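Local coordinates for penaeus monodon metallodensovirus major capsid protein (Penaeus monodon metallodensovirus, PDB 6WH7) that assembles in sixty copies into the capsid of a shrimp-infecting densovirus, the shell that in parvoviruses encloses the viral genome, at residues S129-T134 and L287-T292; P155-S160 and H271-P276; N68-R73 and R184-V189. One frame throughout, in Å; residues are numbered along the deposited sequence.

Contact 1: residues S129-T134 and L287-T292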
ATOM      1  N   SER A 129      81.000 -29.490 -30.637  1.00 13.58           N
ATOM      2  CA  SER A 129      80.025 -30.449 -30.163  1.00 13.58           C
ATOM      3  C   SER A 129      80.684 -31.786 -29.891  1.00 13.58           C
ATOM      4  O   SER A 129      81.647 -32.165 -30.553  1.00 13.58           O
ATOM      5  CB  SER A 129      78.910 -30.625 -31.184  1.00 14.95           C
ATOM      6  OG  SER A 129      78.010 -31.610 -30.749  1.00 14.95           O
ATOM      7  N   ASN A 130      80.146 -32.496 -28.900  1.00 14.71           N
ATOM      8  CA  ASN A 130      80.445 -33.902 -28.646  1.00 14.71           C
ATOM      9  C   ASN A 130      81.940 -34.105 -28.389  1.00 14.71           C
ATOM     10  O   ASN A 130      82.655 -34.777 -29.131  1.00 14.71           O
ATOM     11  CB  ASN A 130      79.932 -34.753 -29.806  1.00 14.83           C
ATOM     12  CG  ASN A 130      78.438 -34.651 -29.959  1.00 14.83           C
ATOM     13  OD1 ASN A 130      77.939 -34.269 -31.007  1.00 14.83           O
ATOM     14  ND2 ASN A 130      77.713 -35.001 -28.913  1.00 14.83           N
ATOM     15  N   LEU A 131      82.377 -33.506 -27.284  1.00 15.99           N
ATOM     16  CA  LEU A 131      83.780 -33.534 -26.909  1.00 15.99           C
ATOM     17  C   LEU A 131      84.173 -34.914 -26.420  1.00 15.99           C
ATOM     18  O   LEU A 131      83.477 -35.509 -25.598  1.00 15.99           O
ATOM     19  CB  LEU A 131      84.056 -32.501 -25.825  1.00 15.54           C
ATOM     20  CG  LEU A 131      85.483 -32.446 -25.307  1.00 15.54           C
ATOM     21  CD1 LEU A 131      86.420 -32.009 -26.395  1.00 15.54           C
ATOM     22  CD2 LEU A 131      85.578 -31.530 -24.145  1.00 15.54           C
ATOM     23  N   ILE A 132      85.293 -35.420 -26.928  1.00 18.33           N
ATOM     24  CA  ILE A 132      85.883 -36.672 -26.475  1.00 18.33           C
ATOM     25  C   ILE A 132      87.308 -36.381 -26.044  1.00 18.33           C
ATOM     26  O   ILE A 132      88.130 -35.957 -26.859  1.00 18.33           O
ATOM     27  CB  ILE A 132      85.860 -37.759 -27.560  1.00 18.43           C
ATOM     28  CG1 ILE A 132      84.431 -38.159 -27.884  1.00 18.43           C
ATOM     29  CG2 ILE A 132      86.638 -38.971 -27.103  1.00 18.43           C
ATOM     30  CD1 ILE A 132      84.324 -39.023 -29.097  1.00 18.43           C
ATOM     31  N   LEU A 133      87.598 -36.616 -24.777  1.00 22.12           N
ATOM     32  CA  LEU A 133      88.897 -36.329 -24.198  1.00 22.12           C
ATOM     33  C   LEU A 133      89.680 -37.618 -24.012  1.00 22.12           C
ATOM     34  O   LEU A 133      89.119 -38.643 -23.621  1.00 22.12           O
ATOM     35  CB  LEU A 133      88.726 -35.620 -22.862  1.00 19.94           C
ATOM     36  CG  LEU A 133      88.059 -34.254 -22.920  1.00 19.94           C
ATOM     37  CD1 LEU A 133      87.716 -33.812 -21.542  1.00 19.94           C
ATOM     38  CD2 LEU A 133      88.982 -33.255 -23.562  1.00 19.94           C
ATOM     39  N   THR A 134      90.975 -37.561 -24.306  1.00 26.23           N
ATOM     40  CA  THR A 134      91.857 -38.708 -24.167  1.00 26.23           C
ATOM     41  C   THR A 134      93.201 -38.241 -23.625  1.00 26.23           C
ATOM     42  O   THR A 134      93.558 -37.068 -23.727  1.00 26.23           O
ATOM     43  CB  THR A 134      92.059 -39.450 -25.500  1.00 26.61           C
ATOM     44  OG1 THR A 134      92.641 -38.570 -26.461  1.00 26.61           O
ATOM     45  CG2 THR A 134      90.742 -39.968 -26.052  1.00 26.61           C
ATOM     46  N   LEU A 287      96.927 -34.225 -22.904  1.00 24.77           N
ATOM     47  CA  LEU A 287      95.487 -34.322 -23.046  1.00 24.77           C
ATOM     48  C   LEU A 287      95.119 -34.094 -24.498  1.00 24.77           C
ATOM     49  O   LEU A 287      95.650 -33.193 -25.150  1.00 24.77           O
ATOM     50  CB  LEU A 287      94.768 -33.305 -22.168  1.00 24.27           C
ATOM     51  CG  LEU A 287      94.946 -33.478 -20.667  1.00 24.27           C
ATOM     52  CD1 LEU A 287      94.282 -32.335 -19.926  1.00 24.27           C
ATOM     53  CD2 LEU A 287      94.381 -34.805 -20.230  1.00 24.27           C
ATOM     54  N   ASN A 288      94.216 -34.917 -24.999  1.00 22.53           N
ATOM     55  CA  ASN A 288      93.812 -34.846 -26.385  1.00 22.53           C
ATOM     56  C   ASN A 288      92.305 -34.690 -26.419  1.00 22.53           C
ATOM     57  O   ASN A 288      91.609 -35.033 -25.466  1.00 22.53           O
ATOM     58  CB  ASN A 288      94.247 -36.089 -27.142  1.00 25.91           C
ATOM     59  CG  ASN A 288      95.713 -36.364 -26.982  1.00 25.91           C
ATOM     60  OD1 ASN A 288      96.556 -35.672 -27.537  1.00 25.91           O
ATOM     61  ND2 ASN A 288      96.029 -37.389 -26.207  1.00 25.91           N
ATOM     62  N   ALA A 289      91.804 -34.146 -27.512  1.00 18.56           N
ATOM     63  CA  ALA A 289      90.382 -33.892 -27.609  1.00 18.56           C
ATOM     64  C   ALA A 289      89.903 -34.163 -29.019  1.00 18.56           C
ATOM     65  O   ALA A 289      90.563 -33.794 -29.989  1.00 18.56           O
ATOM     66  CB  ALA A 289      90.044 -32.456 -27.214  1.00 17.45           C
ATOM     67  N   GLN A 290      88.767 -34.835 -29.119  1.00 16.46           N
ATOM     68  CA  GLN A 290      87.983 -34.852 -30.337  1.00 16.46           C
ATOM     69  C   GLN A 290      86.670 -34.134 -30.082  1.00 16.46           C
ATOM     70  O   GLN A 290      86.085 -34.245 -29.006  1.00 16.46           O
ATOM     71  CB  GLN A 290      87.640 -36.258 -30.814  1.00 17.49           C
ATOM     72  CG  GLN A 290      87.054 -36.197 -32.201  1.00 17.49           C
ATOM     73  CD  GLN A 290      86.206 -37.364 -32.546  1.00 17.49           C
ATOM     74  OE1 GLN A 290      85.932 -38.208 -31.707  1.00 17.49           O
ATOM     75  NE2 GLN A 290      85.773 -37.425 -33.781  1.00 17.49           N
ATOM     76  N   PHE A 291      86.198 -33.419 -31.089  1.00 14.32           N
ATOM     77  CA  PHE A 291      84.854 -32.871 -31.068  1.00 14.32           C
ATOM     78  C   PHE A 291      84.404 -32.698 -32.506  1.00 14.32           C
ATOM     79  O   PHE A 291      85.154 -32.955 -33.447  1.00 14.32           O
ATOM     80  CB  PHE A 291      84.803 -31.563 -30.277  1.00 14.19           C
ATOM     81  CG  PHE A 291      85.826 -30.566 -30.698  1.00 14.19           C
ATOM     82  CD1 PHE A 291      85.567 -29.664 -31.702  1.00 14.19           C
ATOM     83  CD2 PHE A 291      87.057 -30.544 -30.092  1.00 14.19           C
ATOM     84  CE1 PHE A 291      86.511 -28.766 -32.083  1.00 14.19           C
ATOM     85  CE2 PHE A 291      87.997 -29.649 -30.470  1.00 14.19           C
ATOM     86  CZ  PHE A 291      87.726 -28.755 -31.462  1.00 14.19           C
ATOM     87  N   THR A 292      83.166 -32.265 -32.668  1.00 13.64           N
ATOM     88  CA  THR A 292      82.591 -32.021 -33.977  1.00 13.64           C
ATOM     89  C   THR A 292      82.551 -30.523 -34.217  1.00 13.64           C
ATOM     90  O   THR A 292      82.095 -29.765 -33.358  1.00 13.64           O
ATOM     91  CB  THR A 292      81.189 -32.615 -34.069  1.00 14.04           C
ATOM     92  OG1 THR A 292      81.254 -34.014 -33.793  1.00 14.04           O
ATOM     93  CG2 THR A 292      80.625 -32.424 -35.446  1.00 14.04           C
TER
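Ile132 and Gln290 form a hydrogen-bonded antiparallel pair in the middle of two neighbouring strands of the BIDG sheet, one of the two sheets of the parvoviral jelly roll; residues 129-134 lie on strand D and 287-292 on strand I. The local axes run 4.4 Å apart at 163°. Thr134 with Asn288 and Ser129 with Thr292 are the other hydrogen-bonded pairs, but a beta bulge at Asn130 and Leu131 shifts the register by one residue between Ser129 and Ile132. One tightly packed side is apolar. Here Ala289 CB touches two leucine methyls of the other strand, Leu131 CD1 at 3.7 Å and Leu133 CD2 at 3.9 Å, and Leu131 CD1 also approaches the Phe291 ring obliquely, 4.0 Å from CD2. Met157 of the facing sheet closes over this group. The opposite face, with Ser129, Ile132, Thr134, Asn288, Gln290 and Thr292, is more polar and is covered partly by another copy of the protein: Tyr156 of that neighbouring subunit packs on Ile132, and Tyr210 of the same subunit hydrogen-bonds Thr292 OG1. The looser part is the bulge, where Asn130 is partly exposed. With CG anti to the backbone N (chi1 -170°) and the chain extended beyond it, Gln290 runs alongside Ile132, which brings its OE1 within 3.2 Å of Ile132 CD1.

Contact 2: residues P155-S160 and H271-P276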
ATOM      1  N   PRO A 155      88.917 -34.930 -17.162  1.00 22.09           N
ATOM      2  CA  PRO A 155      89.438 -33.627 -17.583  1.00 22.09           C
ATOM      3  C   PRO A 155      88.405 -32.774 -18.297  1.00 22.09           C
ATOM      4  O   PRO A 155      87.223 -33.118 -18.377  1.00 22.09           O
ATOM      5  CB  PRO A 155      90.584 -33.997 -18.524  1.00 23.94           C
ATOM      6  CG  PRO A 155      90.961 -35.343 -18.137  1.00 23.94           C
ATOM      7  CD  PRO A 155      89.690 -36.015 -17.777  1.00 23.94           C
ATOM      8  N   TYR A 156      88.860 -31.641 -18.815  1.00 17.21           N
ATOM      9  CA  TYR A 156      88.033 -30.756 -19.613  1.00 17.21           C
ATOM     10  C   TYR A 156      88.928 -30.065 -20.621  1.00 17.21           C
ATOM     11  O   TYR A 156      90.145 -29.993 -20.450  1.00 17.21           O
ATOM     12  CB  TYR A 156      87.298 -29.735 -18.747  1.00 16.06           C
ATOM     13  CG  TYR A 156      88.205 -28.986 -17.809  1.00 16.06           C
ATOM     14  CD1 TYR A 156      88.911 -27.873 -18.228  1.00 16.06           C
ATOM     15  CD2 TYR A 156      88.345 -29.389 -16.497  1.00 16.06           C
ATOM     16  CE1 TYR A 156      89.735 -27.204 -17.370  1.00 16.06           C
ATOM     17  CE2 TYR A 156      89.161 -28.721 -15.641  1.00 16.06           C
ATOM     18  CZ  TYR A 156      89.855 -27.634 -16.075  1.00 16.06           C
ATOM     19  OH  TYR A 156      90.674 -26.972 -15.205  1.00 16.06           O
ATOM     20  N   MET A 157      88.321 -29.573 -21.687  1.00 15.46           N
ATOM     21  CA  MET A 157      89.007 -28.712 -22.630  1.00 15.46           C
ATOM     22  C   MET A 157      88.498 -27.298 -22.429  1.00 15.46           C
ATOM     23  O   MET A 157      87.294 -27.080 -22.279  1.00 15.46           O
ATOM     24  CB  MET A 157      88.789 -29.165 -24.072  1.00 16.16           C
ATOM     25  CG  MET A 157      89.521 -28.314 -25.085  1.00 16.16           C
ATOM     26  SD  MET A 157      89.350 -28.903 -26.763  1.00 16.16           S
ATOM     27  CE  MET A 157      87.652 -28.477 -27.073  1.00 16.16           C
ATOM     28  N   ILE A 158      89.412 -26.343 -22.402  1.00 14.31           N
ATOM     29  CA  ILE A 158      89.069 -24.961 -22.108  1.00 14.31           C
ATOM     30  C   ILE A 158      88.835 -24.237 -23.421  1.00 14.31           C
ATOM     31  O   ILE A 158      89.732 -24.166 -24.263  1.00 14.31           O
ATOM     32  CB  ILE A 158      90.177 -24.276 -21.298  1.00 14.36           C
ATOM     33  CG1 ILE A 158      90.443 -25.044 -20.014  1.00 14.36           C
ATOM     34  CG2 ILE A 158      89.769 -22.873 -20.953  1.00 14.36           C
ATOM     35  CD1 ILE A 158      91.649 -24.579 -19.282  1.00 14.36           C
ATOM     36  N   HIS A 159      87.636 -23.706 -23.605  1.00 13.06           N
ATOM     37  CA  HIS A 159      87.373 -22.786 -24.697  1.00 13.06           C
ATOM     38  C   HIS A 159      87.517 -21.374 -24.162  1.00 13.06           C
ATOM     39  O   HIS A 159      86.806 -20.984 -23.233  1.00 13.06           O
ATOM     40  CB  HIS A 159      85.982 -22.965 -25.285  1.00 12.16           C
ATOM     41  CG  HIS A 159      85.746 -22.114 -26.489  1.00 12.16           C
ATOM     42  ND1 HIS A 159      86.279 -22.410 -27.720  1.00 12.16           N
ATOM     43  CD2 HIS A 159      85.138 -20.915 -26.622  1.00 12.16           C
ATOM     44  CE1 HIS A 159      85.945 -21.468 -28.580  1.00 12.16           C
ATOM     45  NE2 HIS A 159      85.256 -20.547 -27.938  1.00 12.16           N
ATOM     46  N   SER A 160      88.418 -20.608 -24.750  1.00 12.99           N
ATOM     47  CA  SER A 160      88.710 -19.266 -24.290  1.00 12.99           C
ATOM     48  C   SER A 160      88.299 -18.264 -25.353  1.00 12.99           C
ATOM     49  O   SER A 160      88.638 -18.425 -26.526  1.00 12.99           O
ATOM     50  CB  SER A 160      90.193 -19.120 -23.976  1.00 14.23           C
ATOM     51  OG  SER A 160      90.574 -19.988 -22.931  1.00 14.23           O
ATOM     52  N   HIS A 271      89.113 -16.754 -30.367  1.00 12.58           N
ATOM     53  CA  HIS A 271      88.676 -17.992 -29.752  1.00 12.58           C
ATOM     54  C   HIS A 271      89.832 -18.972 -29.725  1.00 12.58           C
ATOM     55  O   HIS A 271      90.583 -19.094 -30.692  1.00 12.58           O
ATOM     56  CB  HIS A 271      87.470 -18.601 -30.453  1.00 11.16           C
ATOM     57  CG  HIS A 271      86.213 -17.817 -30.263  1.00 11.16           C
ATOM     58  ND1 HIS A 271      85.011 -18.201 -30.807  1.00 11.16           N
ATOM     59  CD2 HIS A 271      85.978 -16.655 -29.616  1.00 11.16           C
ATOM     60  CE1 HIS A 271      84.081 -17.328 -30.476  1.00 11.16           C
ATOM     61  NE2 HIS A 271      84.644 -16.374 -29.760  1.00 11.16           N
ATOM     62  N   TYR A 272      89.969 -19.651 -28.599  1.00 13.02           N
ATOM     63  CA  TYR A 272      91.161 -20.402 -28.268  1.00 13.02           C
ATOM     64  C   TYR A 272      90.749 -21.674 -27.559  1.00 13.02           C
ATOM     65  O   TYR A 272      89.843 -21.659 -26.726  1.00 13.02           O
ATOM     66  CB  TYR A 272      92.071 -19.577 -27.368  1.00 13.88           C
ATOM     67  CG  TYR A 272      92.583 -18.317 -28.003  1.00 13.88           C
ATOM     68  CD1 TYR A 272      93.392 -18.354 -29.120  1.00 13.88           C
ATOM     69  CD2 TYR A 272      92.178 -17.086 -27.536  1.00 13.88           C
ATOM     70  CE1 TYR A 272      93.843 -17.201 -29.698  1.00 13.88           C
ATOM     71  CE2 TYR A 272      92.613 -15.936 -28.114  1.00 13.88           C
ATOM     72  CZ  TYR A 272      93.443 -15.996 -29.193  1.00 13.88           C
ATOM     73  OH  TYR A 272      93.872 -14.830 -29.763  1.00 13.88           O
ATOM     74  N   LEU A 273      91.408 -22.769 -27.899  1.00 14.51           N
ATOM     75  CA  LEU A 273      91.231 -24.028 -27.201  1.00 14.51           C
ATOM     76  C   LEU A 273      92.504 -24.355 -26.447  1.00 14.51           C
ATOM     77  O   LEU A 273      93.608 -24.132 -26.945  1.00 14.51           O
ATOM     78  CB  LEU A 273      90.871 -25.154 -28.163  1.00 13.82           C
ATOM     79  CG  LEU A 273      89.501 -24.960 -28.792  1.00 13.82           C
ATOM     80  CD1 LEU A 273      89.215 -26.030 -29.802  1.00 13.82           C
ATOM     81  CD2 LEU A 273      88.443 -24.943 -27.726  1.00 13.82           C
ATOM     82  N   SER A 274      92.343 -24.877 -25.241  1.00 15.58           N
ATOM     83  CA  SER A 274      93.474 -25.095 -24.360  1.00 15.58           C
ATOM     84  C   SER A 274      93.111 -26.204 -23.393  1.00 15.58           C
ATOM     85  O   SER A 274      91.939 -26.521 -23.198  1.00 15.58           O
ATOM     86  CB  SER A 274      93.840 -23.811 -23.615  1.00 17.15           C
ATOM     87  OG  SER A 274      94.947 -24.007 -22.766  1.00 17.15           O
ATOM     88  N   PHE A 275      94.133 -26.798 -22.799  1.00 17.03           N
ATOM     89  CA  PHE A 275      93.871 -27.791 -21.782  1.00 17.03           C
ATOM     90  C   PHE A 275      94.437 -27.328 -20.452  1.00 17.03           C
ATOM     91  O   PHE A 275      95.421 -26.587 -20.417  1.00 17.03           O
ATOM     92  CB  PHE A 275      94.473 -29.150 -22.147  1.00 18.45           C
ATOM     93  CG  PHE A 275      93.867 -29.762 -23.359  1.00 18.45           C
ATOM     94  CD1 PHE A 275      92.662 -30.419 -23.285  1.00 18.45           C
ATOM     95  CD2 PHE A 275      94.506 -29.690 -24.572  1.00 18.45           C
ATOM     96  CE1 PHE A 275      92.106 -30.977 -24.395  1.00 18.45           C
ATOM     97  CE2 PHE A 275      93.948 -30.252 -25.684  1.00 18.45           C
ATOM     98  CZ  PHE A 275      92.750 -30.895 -25.595  1.00 18.45           C
ATOM     99  N   PRO A 276      93.831 -27.733 -19.344  1.00 18.08           N
ATOM    100  CA  PRO A 276      94.351 -27.357 -18.045  1.00 18.08           C
ATOM    101  C   PRO A 276      95.684 -28.027 -17.783  1.00 18.08           C
ATOM    102  O   PRO A 276      95.891 -29.183 -18.173  1.00 18.08           O
ATOM    103  CB  PRO A 276      93.274 -27.866 -17.081  1.00 17.17           C
ATOM    104  CG  PRO A 276      92.656 -28.980 -17.798  1.00 17.17           C
ATOM    105  CD  PRO A 276      92.624 -28.559 -19.224  1.00 17.17           C
TER
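Met157 crosses the Phe275 ring at a slant and ends at Leu273, on the inward side of an antiparallel strand pair in the CHEF sheet of the jelly roll. Its CB is 3.8 Å from Phe275 CE1. CG, turned anti to the backbone N (chi1 -178°), passes 3.6 Å from Ser274 O. SD then comes 4.1 Å from Phe275 CZ, a Met-aromatic contact in which the sulfur approaches the ring obliquely. A bend at chi3 (72°) carries the terminal CE away to Leu273 CD2, 3.7 Å off. Backbone hydrogen bonds in both directions join Ile158 to Ser274 and Ser160 to Tyr272, with His159 and Leu273 as the non-hydrogen-bonded pair between them. Beyond Leu273 the edge of the His159 imidazole is directed at the face of His271, an offset edge-to-face pair with planes at 77° and centroids 5.0 Å apart; His271 ND1 is itself hydrogen-bonded to Tyr126 OH. At the other end, Pro276 CG sits over one face of the Tyr156 ring, 3.8 Å from its centroid, in a CH-pi contact, and Pro276 also packs on Gln290 of a neighbouring subunit. Strand 207-211 continues the sheet beyond 157-160, and strand 79-83 continues it beyond 271-274. Met157, Leu273 and Phe275 pack inward on strands 59-75, 118-135 and 287-302 of the facing sheet.

Contact 3: residues N68-R73 and R184-V189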
ATOM      1  N   ASN A  68      82.634 -31.122 -39.547  1.00 14.47           N
ATOM      2  CA  ASN A  68      84.008 -31.573 -39.513  1.00 14.47           C
ATOM      3  C   ASN A  68      84.278 -32.208 -38.160  1.00 14.47           C
ATOM      4  O   ASN A  68      83.713 -31.791 -37.149  1.00 14.47           O
ATOM      5  CB  ASN A  68      84.927 -30.376 -39.760  1.00 16.18           C
ATOM      6  CG  ASN A  68      86.352 -30.755 -39.857  1.00 16.18           C
ATOM      7  OD1 ASN A  68      86.682 -31.842 -40.310  1.00 16.18           O
ATOM      8  ND2 ASN A  68      87.222 -29.875 -39.401  1.00 16.18           N
ATOM      9  N   PHE A  69      85.141 -33.214 -38.139  1.00 14.83           N
ATOM     10  CA  PHE A  69      85.688 -33.718 -36.889  1.00 14.83           C
ATOM     11  C   PHE A  69      87.051 -33.095 -36.651  1.00 14.83           C
ATOM     12  O   PHE A  69      87.852 -32.955 -37.574  1.00 14.83           O
ATOM     13  CB  PHE A  69      85.827 -35.238 -36.878  1.00 14.92           C
ATOM     14  CG  PHE A  69      84.530 -35.971 -36.873  1.00 14.92           C
ATOM     15  CD1 PHE A  69      83.807 -36.103 -35.711  1.00 14.92           C
ATOM     16  CD2 PHE A  69      84.057 -36.569 -38.016  1.00 14.92           C
ATOM     17  CE1 PHE A  69      82.630 -36.788 -35.698  1.00 14.92           C
ATOM     18  CE2 PHE A  69      82.881 -37.256 -38.004  1.00 14.92           C
ATOM     19  CZ  PHE A  69      82.167 -37.366 -36.845  1.00 14.92           C
ATOM     20  N   VAL A  70      87.310 -32.727 -35.404  1.00 15.76           N
ATOM     21  CA  VAL A  70      88.561 -32.096 -35.017  1.00 15.76           C
ATOM     22  C   VAL A  70      89.244 -32.986 -33.994  1.00 15.76           C
ATOM     23  O   VAL A  70      88.612 -33.426 -33.032  1.00 15.76           O
ATOM     24  CB  VAL A  70      88.329 -30.689 -34.446  1.00 15.29           C
ATOM     25  CG1 VAL A  70      89.637 -30.083 -34.013  1.00 15.29           C
ATOM     26  CG2 VAL A  70      87.646 -29.816 -35.463  1.00 15.29           C
ATOM     27  N   ASN A  71      90.526 -33.252 -34.208  1.00 18.04           N
ATOM     28  CA  ASN A  71      91.365 -33.975 -33.260  1.00 18.04           C
ATOM     29  C   ASN A  71      92.490 -33.053 -32.826  1.00 18.04           C
ATOM     30  O   ASN A  71      93.371 -32.725 -33.623  1.00 18.04           O
ATOM     31  CB  ASN A  71      91.921 -35.251 -33.879  1.00 20.61           C
ATOM     32  CG  ASN A  71      90.909 -36.354 -33.931  1.00 20.61           C
ATOM     33  OD1 ASN A  71      90.064 -36.471 -33.056  1.00 20.61           O
ATOM     34  ND2 ASN A  71      90.955 -37.144 -34.985  1.00 20.61           N
ATOM     35  N   ILE A  72      92.467 -32.646 -31.566  1.00 20.00           N
ATOM     36  CA  ILE A  72      93.504 -31.801 -30.996  1.00 20.00           C
ATOM     37  C   ILE A  72      94.439 -32.685 -30.194  1.00 20.00           C
ATOM     38  O   ILE A  72      94.023 -33.311 -29.216  1.00 20.00           O
ATOM     39  CB  ILE A  72      92.904 -30.692 -30.125  1.00 17.95           C
ATOM     40  CG1 ILE A  72      92.097 -29.742 -30.995  1.00 17.95           C
ATOM     41  CG2 ILE A  72      93.995 -29.941 -29.405  1.00 17.95           C
ATOM     42  CD1 ILE A  72      91.318 -28.768 -30.212  1.00 17.95           C
ATOM     43  N   ARG A  73      95.699 -32.746 -30.606  1.00 23.29           N
ATOM     44  CA  ARG A  73      96.652 -33.631 -29.963  1.00 23.29           C
ATOM     45  C   ARG A  73      97.980 -32.930 -29.754  1.00 23.29           C
ATOM     46  O   ARG A  73      98.364 -32.039 -30.515  1.00 23.29           O
ATOM     47  CB  ARG A  73      96.878 -34.899 -30.773  1.00 27.74           C
ATOM     48  CG  ARG A  73      95.710 -35.830 -30.780  1.00 27.74           C
ATOM     49  CD  ARG A  73      96.096 -37.085 -31.483  1.00 27.74           C
ATOM     50  NE  ARG A  73      97.260 -37.667 -30.832  1.00 27.74           N
ATOM     51  CZ  ARG A  73      97.209 -38.392 -29.724  1.00 27.74           C
ATOM     52  NH1 ARG A  73      96.049 -38.626 -29.135  1.00 27.74           N
ATOM     53  NH2 ARG A  73      98.322 -38.875 -29.202  1.00 27.74           N
ATOM     54  N   ARG A 184      90.254 -26.011 -41.152  1.00 17.81           N
ATOM     55  CA  ARG A 184      89.056 -26.400 -40.414  1.00 17.81           C
ATOM     56  C   ARG A 184      89.333 -27.422 -39.325  1.00 17.81           C
ATOM     57  O   ARG A 184      88.730 -27.345 -38.253  1.00 17.81           O
ATOM     58  CB  ARG A 184      87.971 -26.912 -41.347  1.00 15.69           C
ATOM     59  CG  ARG A 184      87.247 -25.824 -42.074  1.00 15.69           C
ATOM     60  CD  ARG A 184      86.136 -26.423 -42.871  1.00 15.69           C
ATOM     61  NE  ARG A 184      85.175 -27.083 -42.001  1.00 15.69           N
ATOM     62  CZ  ARG A 184      84.152 -26.473 -41.425  1.00 15.69           C
ATOM     63  NH1 ARG A 184      83.944 -25.188 -41.637  1.00 15.69           N
ATOM     64  NH2 ARG A 184      83.333 -27.154 -40.646  1.00 15.69           N
ATOM     65  N   GLU A 185      90.208 -28.394 -39.550  1.00 18.91           N
ATOM     66  CA  GLU A 185      90.635 -29.193 -38.411  1.00 18.91           C
ATOM     67  C   GLU A 185      91.599 -28.341 -37.614  1.00 18.91           C
ATOM     68  O   GLU A 185      92.605 -27.870 -38.149  1.00 18.91           O
ATOM     69  CB  GLU A 185      91.264 -30.521 -38.834  1.00 21.97           C
ATOM     70  CG  GLU A 185      92.655 -30.493 -39.437  1.00 21.97           C
ATOM     71  CD  GLU A 185      92.641 -30.097 -40.875  1.00 21.97           C
ATOM     72  OE1 GLU A 185      91.581 -29.655 -41.346  1.00 21.97           O
ATOM     73  OE2 GLU A 185      93.675 -30.262 -41.549  1.00 21.97           O
ATOM     74  N   LEU A 186      91.296 -28.111 -36.347  1.00 17.77           N
ATOM     75  CA  LEU A 186      91.862 -26.936 -35.705  1.00 17.77           C
ATOM     76  C   LEU A 186      93.205 -27.377 -35.156  1.00 17.77           C
ATOM     77  O   LEU A 186      93.316 -27.907 -34.054  1.00 17.77           O
ATOM     78  CB  LEU A 186      90.919 -26.455 -34.614  1.00 15.42           C
ATOM     79  CG  LEU A 186      89.512 -26.132 -35.113  1.00 15.42           C
ATOM     80  CD1 LEU A 186      88.554 -25.990 -33.963  1.00 15.42           C
ATOM     81  CD2 LEU A 186      89.522 -24.869 -35.925  1.00 15.42           C
ATOM     82  N   ASP A 187      94.238 -27.152 -35.957  1.00 18.64           N
ATOM     83  CA  ASP A 187      95.606 -27.476 -35.604  1.00 18.64           C
ATOM     84  C   ASP A 187      96.486 -26.265 -35.363  1.00 18.64           C
ATOM     85  O   ASP A 187      97.679 -26.440 -35.110  1.00 18.64           O
ATOM     86  CB  ASP A 187      96.228 -28.368 -36.675  1.00 20.46           C
ATOM     87  CG  ASP A 187      96.161 -27.757 -38.038  1.00 20.46           C
ATOM     88  OD1 ASP A 187      95.456 -26.743 -38.200  1.00 20.46           O
ATOM     89  OD2 ASP A 187      96.822 -28.283 -38.953  1.00 20.46           O
ATOM     90  N   TYR A 188      95.964 -25.049 -35.468  1.00 17.80           N
ATOM     91  CA  TYR A 188      96.842 -23.894 -35.382  1.00 17.80           C
ATOM     92  C   TYR A 188      97.181 -23.680 -33.919  1.00 17.80           C
ATOM     93  O   TYR A 188      96.316 -23.318 -33.121  1.00 17.80           O
ATOM     94  CB  TYR A 188      96.185 -22.649 -35.966  1.00 18.04           C
ATOM     95  CG  TYR A 188      95.836 -22.733 -37.426  1.00 18.04           C
ATOM     96  CD1 TYR A 188      96.557 -23.531 -38.287  1.00 18.04           C
ATOM     97  CD2 TYR A 188      94.830 -21.951 -37.955  1.00 18.04           C
ATOM     98  CE1 TYR A 188      96.248 -23.593 -39.618  1.00 18.04           C
ATOM     99  CE2 TYR A 188      94.519 -22.001 -39.287  1.00 18.04           C
ATOM    100  CZ  TYR A 188      95.231 -22.821 -40.114  1.00 18.04           C
ATOM    101  OH  TYR A 188      94.928 -22.871 -41.446  1.00 18.04           O
ATOM    102  N   VAL A 189      98.450 -23.856 -33.573  1.00 19.32           N
ATOM    103  CA  VAL A 189      98.898 -23.808 -32.192  1.00 19.32           C
ATOM    104  C   VAL A 189      99.736 -22.558 -32.008  1.00 19.32           C
ATOM    105  O   VAL A 189     100.621 -22.264 -32.817  1.00 19.32           O
ATOM    106  CB  VAL A 189      99.683 -25.070 -31.793  1.00 19.96           C
ATOM    107  CG1 VAL A 189      98.789 -26.263 -31.789  1.00 19.96           C
ATOM    108  CG2 VAL A 189     100.784 -25.322 -32.755  1.00 19.96           C
TER
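Arg184 meets Asn68 where the loop leading into strand 189-191 runs past strand B of the jelly roll, the strand 59-75. The Arg184 chain bends at chi3 (62°), and the edge of its guanidinium comes up to the Asn68 side chain, with NH2 3.7 Å from CB. NH1 is held elsewhere, by Thr295 OG1 and Phe90 O. The Asn68 amide, its CG anti to the backbone N (chi1 -175°), reaches over the loop backbone, placing ND2 3.2 Å from Arg184 O. Glu185 follows with its CA 4.2 Å from Val70 CG2, while its carboxylate turns back to its own loop, where OE2 bonds Ser182 OG. Leu186 supplies the apolar part: Val70 CG1 lies 3.5 Å from its backbone N and 3.9 Å from its CB, the two side chains crossing at a slant. From Asp187 the chain diverges from strand B and leads on to strand 189-191, with Tyr188 stacked on Trp178. The last touch between the segments is therefore made by the carbonyl of Leu186, whose O passes 3.8 Å from Ile72 CG1.

Contact 1 belongs to the BIDG sheet and contact 2 to the CHEF sheet, while contact 3 ties strand B to the loop that enters the edge strand beside C. Their centres lie 10 to 13 Å apart, on one side of the chain's centre. Strand 287-302 joins contacts 1 and 3 directly, since Ala289 and Phe291 are backbone-bonded to Ile72 and Val70. Between the sheets, Ile72, Leu273, Phe275 and Phe291 form a shared apolar layer. Along the chain the segments come as 68-73, 129-134, 155-160, 184-189, 271-276 and 287-292, so sequence-distant pieces close one sandwich, whose outer surfaces meet other subunits of the capsid.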